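Long-range contact in CLIP-associating protein (Drosophila melanogaster, PDB 4G3A), which tracks microtubule plus ends, stabilises dynamic microtubules and is required for building the mitotic spindle and attaching kinetochores: residues 95-107 / 135-147. Numbering follows the deposited sequence.
Sequences VIDRLGDSRDTVR and SCFKHKNAKVREE
Arg-107 and Glu-147 meet where two neighbouring inter-helix turns of this HEAT-repeat TOG domain pack together, a worked example of one arginine serving both its own turn and the next. Its chain bends at chi3 (-60°) and lays the guanidinium between Asp-104 CA on one face and Lys-143 CE on the other. In the guanidinium plane, NH1 donates to Asp-101 O at 2.9 Å, fixing the group's rotation. Arg-107 NE makes a weak, bent salt-bridge bond of 3.3 Å to Glu-147 OE2, with a water also joining them; Glu-147 OE1 is held by Gln-111. Were Arg-107 cut back to an alanine, Glu-147 OE2 would probably lose its charged mate and Lys-143 CE the flat group it covers.

At the far end, Asp-97 OD1 takes a nearly straight bond from His-139 NE2 (3.2 Å, 171°), in the ring plane, although carboxylate and ring stand 79° apart. The other ring nitrogen, ND1, accepts from Asn-141 N, so the imidazole is gripped in its plane at both nitrogens while Val-144 CG2 sits over the centre of one face. That methyl also lies 3.6 Å from Gly-100 N, and a CB on this glycine would probably collide with it. Ile-96 divides its branches, CG2 against Cys-136 SG (3.8 Å) and CD1 against Ser-135 CB.

Leu-99 O, covered by the methylenes of Glu-147 and Lys-143, has no hydrogen-bonding partner. Polar grips thus flank an apolar centre, and the Glu-147 carboxylate, with Glu-146 at long range from Lys-143 NZ, probably offsets the closeness of like-charged Arg-107 and Lys-143.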
# COMPACT_ATOMS: atom_id res chain seq x y z
N VAL A 95 3.86 1.92 -7.13
CA VAL A 95 2.90 1.15 -6.37
C VAL A 95 1.83 2.10 -5.82
O VAL A 95 0.65 1.81 -5.86
CB VAL A 95 3.57 0.44 -5.20
CG1 VAL A 95 2.52 -0.28 -4.37
CG2 VAL A 95 4.61 -0.55 -5.75
N ILE A 96 2.28 3.25 -5.34
CA ILE A 96 1.37 4.29 -4.88
C ILE A 96 0.36 4.66 -5.97
O ILE A 96 -0.85 4.65 -5.73
CB ILE A 96 2.14 5.55 -4.44
CG1 ILE A 96 2.88 5.27 -3.12
CG2 ILE A 96 1.19 6.76 -4.30
CD1 ILE A 96 3.80 6.40 -2.68
N ASP A 97 0.86 4.97 -7.16
CA ASP A 97 -0.00 5.28 -8.29
C ASP A 97 -1.03 4.18 -8.55
O ASP A 97 -2.16 4.46 -8.93
CB ASP A 97 0.81 5.53 -9.57
CG ASP A 97 1.51 6.88 -9.56
OD1 ASP A 97 1.14 7.75 -8.74
OD2 ASP A 97 2.42 7.07 -10.38
N ARG A 98 -0.64 2.92 -8.35
CA ARG A 98 -1.57 1.81 -8.59
C ARG A 98 -2.66 1.71 -7.52
O ARG A 98 -3.65 0.99 -7.70
CB ARG A 98 -0.81 0.49 -8.70
CG ARG A 98 0.09 0.39 -9.92
CD ARG A 98 -0.71 0.28 -11.22
NE ARG A 98 0.15 0.39 -12.40
CZ ARG A 98 -0.27 0.25 -13.66
NH1 ARG A 98 -1.54 -0.02 -13.92
NH2 ARG A 98 0.59 0.37 -14.66
N LEU A 99 -2.48 2.41 -6.40
CA LEU A 99 -3.56 2.45 -5.42
C LEU A 99 -4.76 3.12 -6.07
O LEU A 99 -5.89 2.90 -5.67
CB LEU A 99 -3.14 3.22 -4.16
CG LEU A 99 -2.06 2.57 -3.30
CD1 LEU A 99 -1.66 3.51 -2.18
CD2 LEU A 99 -2.54 1.22 -2.75
N GLY A 100 -4.50 3.94 -7.09
CA GLY A 100 -5.55 4.67 -7.76
C GLY A 100 -6.06 4.00 -9.03
O GLY A 100 -6.86 4.58 -9.77
N ASP A 101 -5.61 2.78 -9.27
CA ASP A 101 -5.99 2.07 -10.49
C ASP A 101 -7.49 1.85 -10.54
O ASP A 101 -8.12 1.61 -9.51
CB ASP A 101 -5.26 0.74 -10.58
CG ASP A 101 -5.14 0.25 -12.01
OD1 ASP A 101 -4.11 0.53 -12.65
OD2 ASP A 101 -6.09 -0.40 -12.48
N SER A 102 -8.07 1.91 -11.73
CA SER A 102 -9.51 1.72 -11.87
C SER A 102 -9.96 0.28 -11.62
O SER A 102 -11.11 0.03 -11.25
CB SER A 102 -10.00 2.20 -13.24
OG SER A 102 -9.16 1.74 -14.27
N ARG A 103 -9.04 -0.66 -11.82
CA ARG A 103 -9.30 -2.08 -11.64
C ARG A 103 -9.14 -2.51 -10.18
O ARG A 103 -8.05 -2.37 -9.61
CB ARG A 103 -8.35 -2.89 -12.52
CG ARG A 103 -8.20 -2.39 -13.96
CD ARG A 103 -9.48 -2.60 -14.75
NE ARG A 103 -9.30 -2.37 -16.18
CZ ARG A 103 -10.28 -2.45 -17.08
NH1 ARG A 103 -11.52 -2.73 -16.70
NH2 ARG A 103 -10.02 -2.23 -18.36
N ASP A 104 -10.20 -3.05 -9.58
CA ASP A 104 -10.14 -3.39 -8.16
C ASP A 104 -9.02 -4.37 -7.78
O ASP A 104 -8.41 -4.22 -6.72
CB ASP A 104 -11.51 -3.84 -7.61
CG ASP A 104 -12.13 -4.98 -8.40
OD1 ASP A 104 -11.53 -5.42 -9.40
OD2 ASP A 104 -13.22 -5.44 -8.00
N THR A 105 -8.72 -5.34 -8.65
CA THR A 105 -7.71 -6.35 -8.33
C THR A 105 -6.31 -5.75 -8.33
O THR A 105 -5.43 -6.21 -7.61
CB THR A 105 -7.74 -7.58 -9.29
OG1 THR A 105 -7.45 -7.16 -10.63
CG2 THR A 105 -9.09 -8.29 -9.26
N VAL A 106 -6.10 -4.73 -9.15
CA VAL A 106 -4.80 -4.06 -9.18
C VAL A 106 -4.57 -3.31 -7.86
O VAL A 106 -3.49 -3.39 -7.27
CB VAL A 106 -4.67 -3.11 -10.40
CG1 VAL A 106 -3.46 -2.23 -10.26
CG2 VAL A 106 -4.58 -3.92 -11.69
N ARG A 107 -5.58 -2.59 -7.39
CA ARG A 107 -5.45 -1.90 -6.10
C ARG A 107 -5.17 -2.90 -4.99
O ARG A 107 -4.36 -2.65 -4.09
CB ARG A 107 -6.72 -1.11 -5.78
CG ARG A 107 -7.07 -0.07 -6.84
CD ARG A 107 -8.12 0.90 -6.32
NE ARG A 107 -9.35 0.21 -5.95
CZ ARG A 107 -10.33 -0.07 -6.81
NH1 ARG A 107 -10.21 0.29 -8.08
NH2 ARG A 107 -11.41 -0.70 -6.40
N SER A 135 3.30 11.24 -0.09
CA SER A 135 2.79 11.23 -1.46
C SER A 135 1.28 11.09 -1.54
O SER A 135 0.68 11.42 -2.56
CB SER A 135 3.43 10.08 -2.26
OG SER A 135 4.83 10.21 -2.35
N CYS A 136 0.66 10.57 -0.48
CA CYS A 136 -0.71 10.11 -0.59
C CYS A 136 -1.77 11.09 -0.10
O CYS A 136 -2.87 11.14 -0.65
CB CYS A 136 -0.88 8.75 0.12
SG CYS A 136 -0.09 7.36 -0.80
N PHE A 137 -1.47 11.85 0.95
CA PHE A 137 -2.49 12.69 1.55
C PHE A 137 -2.99 13.72 0.53
O PHE A 137 -4.17 14.04 0.49
CB PHE A 137 -1.99 13.40 2.82
CG PHE A 137 -2.19 12.60 4.09
CD1 PHE A 137 -3.45 12.17 4.46
CD2 PHE A 137 -1.11 12.31 4.93
CE1 PHE A 137 -3.65 11.44 5.64
CE2 PHE A 137 -1.30 11.58 6.11
CZ PHE A 137 -2.57 11.14 6.46
N LYS A 138 -2.09 14.21 -0.31
CA LYS A 138 -2.46 15.22 -1.30
C LYS A 138 -2.35 14.72 -2.74
O LYS A 138 -2.24 15.51 -3.67
CB LYS A 138 -1.61 16.48 -1.11
CG LYS A 138 -1.74 17.10 0.28
CD LYS A 138 -1.06 18.46 0.33
CE LYS A 138 -1.11 19.06 1.73
NZ LYS A 138 -2.50 19.32 2.22
N HIS A 139 -2.40 13.41 -2.94
CA HIS A 139 -2.40 12.86 -4.30
C HIS A 139 -3.58 13.41 -5.12
O HIS A 139 -4.67 13.66 -4.58
CB HIS A 139 -2.44 11.34 -4.26
CG HIS A 139 -1.96 10.68 -5.53
ND1 HIS A 139 -2.70 10.68 -6.68
CD2 HIS A 139 -0.81 10.02 -5.80
CE1 HIS A 139 -2.03 10.03 -7.63
NE2 HIS A 139 -0.88 9.63 -7.12
N LYS A 140 -3.35 13.60 -6.42
CA LYS A 140 -4.36 14.19 -7.30
C LYS A 140 -5.57 13.26 -7.50
O LYS A 140 -6.68 13.72 -7.79
CB LYS A 140 -3.75 14.51 -8.67
CG LYS A 140 -3.40 13.27 -9.47
CD LYS A 140 -2.81 13.67 -10.84
CE LYS A 140 -2.34 12.45 -11.61
NZ LYS A 140 -1.17 11.82 -10.94
N ASN A 141 -5.33 11.97 -7.32
CA ASN A 141 -6.37 10.97 -7.53
C ASN A 141 -7.06 10.62 -6.20
O ASN A 141 -6.41 10.19 -5.26
CB ASN A 141 -5.74 9.72 -8.17
CG ASN A 141 -6.76 8.68 -8.55
OD1 ASN A 141 -7.49 8.16 -7.70
ND2 ASN A 141 -6.82 8.35 -9.83
N ALA A 142 -8.38 10.83 -6.14
CA ALA A 142 -9.14 10.59 -4.91
C ALA A 142 -9.06 9.14 -4.46
O ALA A 142 -9.18 8.85 -3.27
CB ALA A 142 -10.61 11.01 -5.10
N LYS A 143 -8.88 8.22 -5.41
CA LYS A 143 -8.83 6.81 -5.05
C LYS A 143 -7.52 6.48 -4.32
O LYS A 143 -7.50 5.64 -3.43
CB LYS A 143 -9.06 5.89 -6.25
CG LYS A 143 -9.38 4.44 -5.88
CD LYS A 143 -10.67 4.31 -5.09
CE LYS A 143 -11.08 2.85 -4.93
NZ LYS A 143 -12.31 2.64 -4.09
N VAL A 144 -6.44 7.15 -4.69
CA VAL A 144 -5.22 7.03 -3.90
C VAL A 144 -5.43 7.57 -2.48
O VAL A 144 -5.03 6.92 -1.50
CB VAL A 144 -4.04 7.79 -4.53
CG1 VAL A 144 -2.84 7.78 -3.59
CG2 VAL A 144 -3.68 7.18 -5.89
N ARG A 145 -6.03 8.75 -2.37
CA ARG A 145 -6.23 9.34 -1.05
C ARG A 145 -7.07 8.40 -0.18
O ARG A 145 -6.75 8.16 0.98
CB ARG A 145 -6.85 10.74 -1.16
CG ARG A 145 -6.04 11.69 -2.08
CD ARG A 145 -6.46 13.15 -1.89
NE ARG A 145 -7.84 13.43 -2.25
CZ ARG A 145 -8.28 13.67 -3.49
NH1 ARG A 145 -7.43 13.63 -4.51
NH2 ARG A 145 -9.56 13.94 -3.71
N GLU A 146 -8.13 7.85 -0.75
CA GLU A 146 -8.99 6.93 -0.02
C GLU A 146 -8.29 5.61 0.33
O GLU A 146 -8.42 5.10 1.44
CB GLU A 146 -10.24 6.62 -0.84
CG GLU A 146 -11.18 5.67 -0.12
CD GLU A 146 -12.37 5.30 -0.96
OE1 GLU A 146 -12.43 5.72 -2.14
OE2 GLU A 146 -13.26 4.58 -0.45
N GLU A 147 -7.56 5.05 -0.63
CA GLU A 147 -6.85 3.79 -0.40
C GLU A 147 -5.81 3.96 0.70
O GLU A 147 -5.66 3.09 1.56
CB GLU A 147 -6.20 3.28 -1.70
CG GLU A 147 -7.18 2.69 -2.71
CD GLU A 147 -7.76 1.37 -2.25
OE1 GLU A 147 -7.13 0.69 -1.40
OE2 GLU A 147 -8.85 1.00 -2.74
O HOH W 1 -9.11 5.96 -10.40
O HOH W 2 -10.00 -1.46 -3.24